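Local coordinates for protein parahox neighbor (Phaeodactylum tricornutum CCAP 1055/1, PDB 5Z5M) that probably converts 5-hydroxyisourate to (S)-allantoin, joining a transthyretin-like hydrolase and an OHCU decarboxylase in one chain of the urate degradation pathway, at residues Gly241-Thr246 with Leu271-Asp276. Sequence-based numbering, arbitrary orientation.
Sequences GQYEWT and LRFGID
Gly241-Trp245 and Leu271-Ile275 pair as antiparallel strands, with hydrogen-bonded pairs Gly241-Ile275, Tyr243-Phe273 and Trp245-Leu271 alternating with non-hydrogen-bonded Gln242-Gly274 and Glu244-Arg272. Gly241 suits its place because at its phi of 160° a CB would press on the preceding carbonyl oxygen. Alternation sorts the side chains: apolar and aromatic groups take one face, charged and amide groups the other. Phe273 is the centre of the first. Its CG stands between backbone N and carbonyl carbon (chi1 70°), which leans the ring over the neighbouring strand. Tyr243 CB lies over one ring face, 3.7 Å from Phe273 CZ, in a CH-pi contact, while Phe273 CE1 sits over a face of the Trp245 indole, 3.5 Å from Trp245 NE1. Both aromatic pairs are nearly parallel but slid so that the rings barely overlap; the cluster packs through rims and CB. Branched aliphatic chains pack at its ends: Ile275 CD1 touches Tyr243 CE1 at 3.5 Å, and Leu271 CB meets the indole edge. The Tyr243 hydroxyl donates to Thr239 O and accepts from Arg205 NE. On the other face, Arg272 makes a salt bridge to Glu244, side-on, NE at 3.1 Å and NH2 at 3.2 Å from the single atom Glu244 OE2. Carboxylate and guanidinium are nearly coplanar, 14° apart. The amide of Gln242 rests on the methylenes of Arg272, NE2 3.5 Å from Arg272 CD. Leu183 and Val284 from the facing sheet cover Phe273, closing the core of the transthyretin-like sandwich, and Gly274 bonds through its backbone to a second subunit. The chemistry thus implies a two-faced sheet: an aromatic interior, and a partly exposed face where a carboxylate with one oxygen held twice would probably stay ionised.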
# COMPACT_ATOMS: atom_id res chain seq x y z
N GLY A 241 4.71 16.57 18.90
CA GLY A 241 3.83 15.77 19.73
C GLY A 241 3.15 14.65 18.97
O GLY A 241 3.47 14.39 17.81
N GLN A 242 2.20 13.98 19.62
CA GLN A 242 1.47 12.91 18.98
C GLN A 242 0.07 13.38 18.62
O GLN A 242 -0.60 14.05 19.40
CB GLN A 242 1.39 11.68 19.90
CG GLN A 242 0.82 10.46 19.24
CD GLN A 242 0.76 9.26 20.17
OE1 GLN A 242 0.36 9.38 21.33
NE2 GLN A 242 1.18 8.11 19.66
N TYR A 243 -0.37 13.02 17.41
CA TYR A 243 -1.69 13.43 16.91
C TYR A 243 -2.52 12.24 16.43
O TYR A 243 -1.99 11.14 16.25
CB TYR A 243 -1.52 14.44 15.76
CG TYR A 243 -0.88 15.75 16.17
CD1 TYR A 243 0.49 15.85 16.38
CD2 TYR A 243 -1.65 16.90 16.32
CE1 TYR A 243 1.08 17.05 16.75
CE2 TYR A 243 -1.07 18.11 16.70
CZ TYR A 243 0.29 18.18 16.91
OH TYR A 243 0.88 19.37 17.28
N GLU A 244 -3.81 12.46 16.20
CA GLU A 244 -4.66 11.45 15.59
C GLU A 244 -5.70 12.07 14.67
O GLU A 244 -6.49 12.91 15.10
CB GLU A 244 -5.35 10.62 16.68
CG GLU A 244 -6.17 9.47 16.15
CD GLU A 244 -6.69 8.56 17.26
OE1 GLU A 244 -7.92 8.43 17.40
OE2 GLU A 244 -5.85 7.97 17.99
N TRP A 245 -5.67 11.69 13.39
CA TRP A 245 -6.78 11.98 12.49
C TRP A 245 -7.93 11.05 12.81
O TRP A 245 -7.73 9.94 13.30
CB TRP A 245 -6.43 11.75 11.01
CG TRP A 245 -5.34 12.57 10.35
CD1 TRP A 245 -4.14 12.10 9.90
CD2 TRP A 245 -5.39 13.96 9.98
NE1 TRP A 245 -3.43 13.11 9.31
CE2 TRP A 245 -4.16 14.26 9.35
CE3 TRP A 245 -6.32 14.98 10.16
CZ2 TRP A 245 -3.85 15.54 8.89
CZ3 TRP A 245 -6.01 16.26 9.69
CH2 TRP A 245 -4.79 16.52 9.06
N THR A 246 -9.14 11.50 12.50
CA THR A 246 -10.29 10.61 12.44
C THR A 246 -10.93 10.81 11.07
O THR A 246 -11.43 11.89 10.77
CB THR A 246 -11.32 10.90 13.55
OG1 THR A 246 -10.71 10.73 14.84
CG2 THR A 246 -12.50 9.95 13.44
N LEU A 271 -6.02 7.54 12.56
CA LEU A 271 -4.65 7.55 12.04
C LEU A 271 -3.77 8.28 13.03
O LEU A 271 -3.75 9.52 13.06
CB LEU A 271 -4.58 8.21 10.66
CG LEU A 271 -3.61 7.63 9.63
CD1 LEU A 271 -3.97 6.19 9.33
CD2 LEU A 271 -3.59 8.45 8.34
N ARG A 272 -3.04 7.52 13.84
CA ARG A 272 -2.21 8.05 14.90
C ARG A 272 -0.78 8.26 14.40
O ARG A 272 -0.20 7.37 13.78
CB ARG A 272 -2.22 7.09 16.10
CG ARG A 272 -1.55 7.59 17.36
CD ARG A 272 -1.82 6.61 18.51
NE ARG A 272 -3.26 6.39 18.70
CZ ARG A 272 -3.78 5.42 19.44
NH1 ARG A 272 -2.99 4.57 20.07
NH2 ARG A 272 -5.10 5.29 19.54
N PHE A 273 -0.22 9.45 14.65
CA PHE A 273 1.11 9.79 14.15
C PHE A 273 1.83 10.86 14.97
O PHE A 273 1.20 11.65 15.69
CB PHE A 273 1.03 10.23 12.68
CG PHE A 273 0.35 11.56 12.49
CD1 PHE A 273 -1.03 11.66 12.47
CD2 PHE A 273 1.10 12.72 12.33
CE1 PHE A 273 -1.66 12.88 12.29
CE2 PHE A 273 0.48 13.94 12.15
CZ PHE A 273 -0.90 14.02 12.13
N GLY A 274 3.15 10.91 14.84
CA GLY A 274 3.95 11.86 15.58
C GLY A 274 4.55 12.92 14.67
O GLY A 274 4.90 12.63 13.52
N ILE A 275 4.66 14.14 15.19
CA ILE A 275 5.37 15.23 14.53
C ILE A 275 6.64 15.54 15.31
O ILE A 275 6.60 15.82 16.50
CB ILE A 275 4.50 16.48 14.41
CG1 ILE A 275 3.35 16.23 13.41
CG2 ILE A 275 5.35 17.69 13.95
CD1 ILE A 275 2.26 17.27 13.47
N ASP A 276 7.78 15.49 14.64
CA ASP A 276 9.07 15.60 15.32
C ASP A 276 9.79 16.93 15.07
O ASP A 276 10.69 17.29 15.82
CB ASP A 276 9.97 14.44 14.91
CG ASP A 276 11.29 14.42 15.68
OD1 ASP A 276 11.26 14.24 16.92
OD2 ASP A 276 12.35 14.59 15.04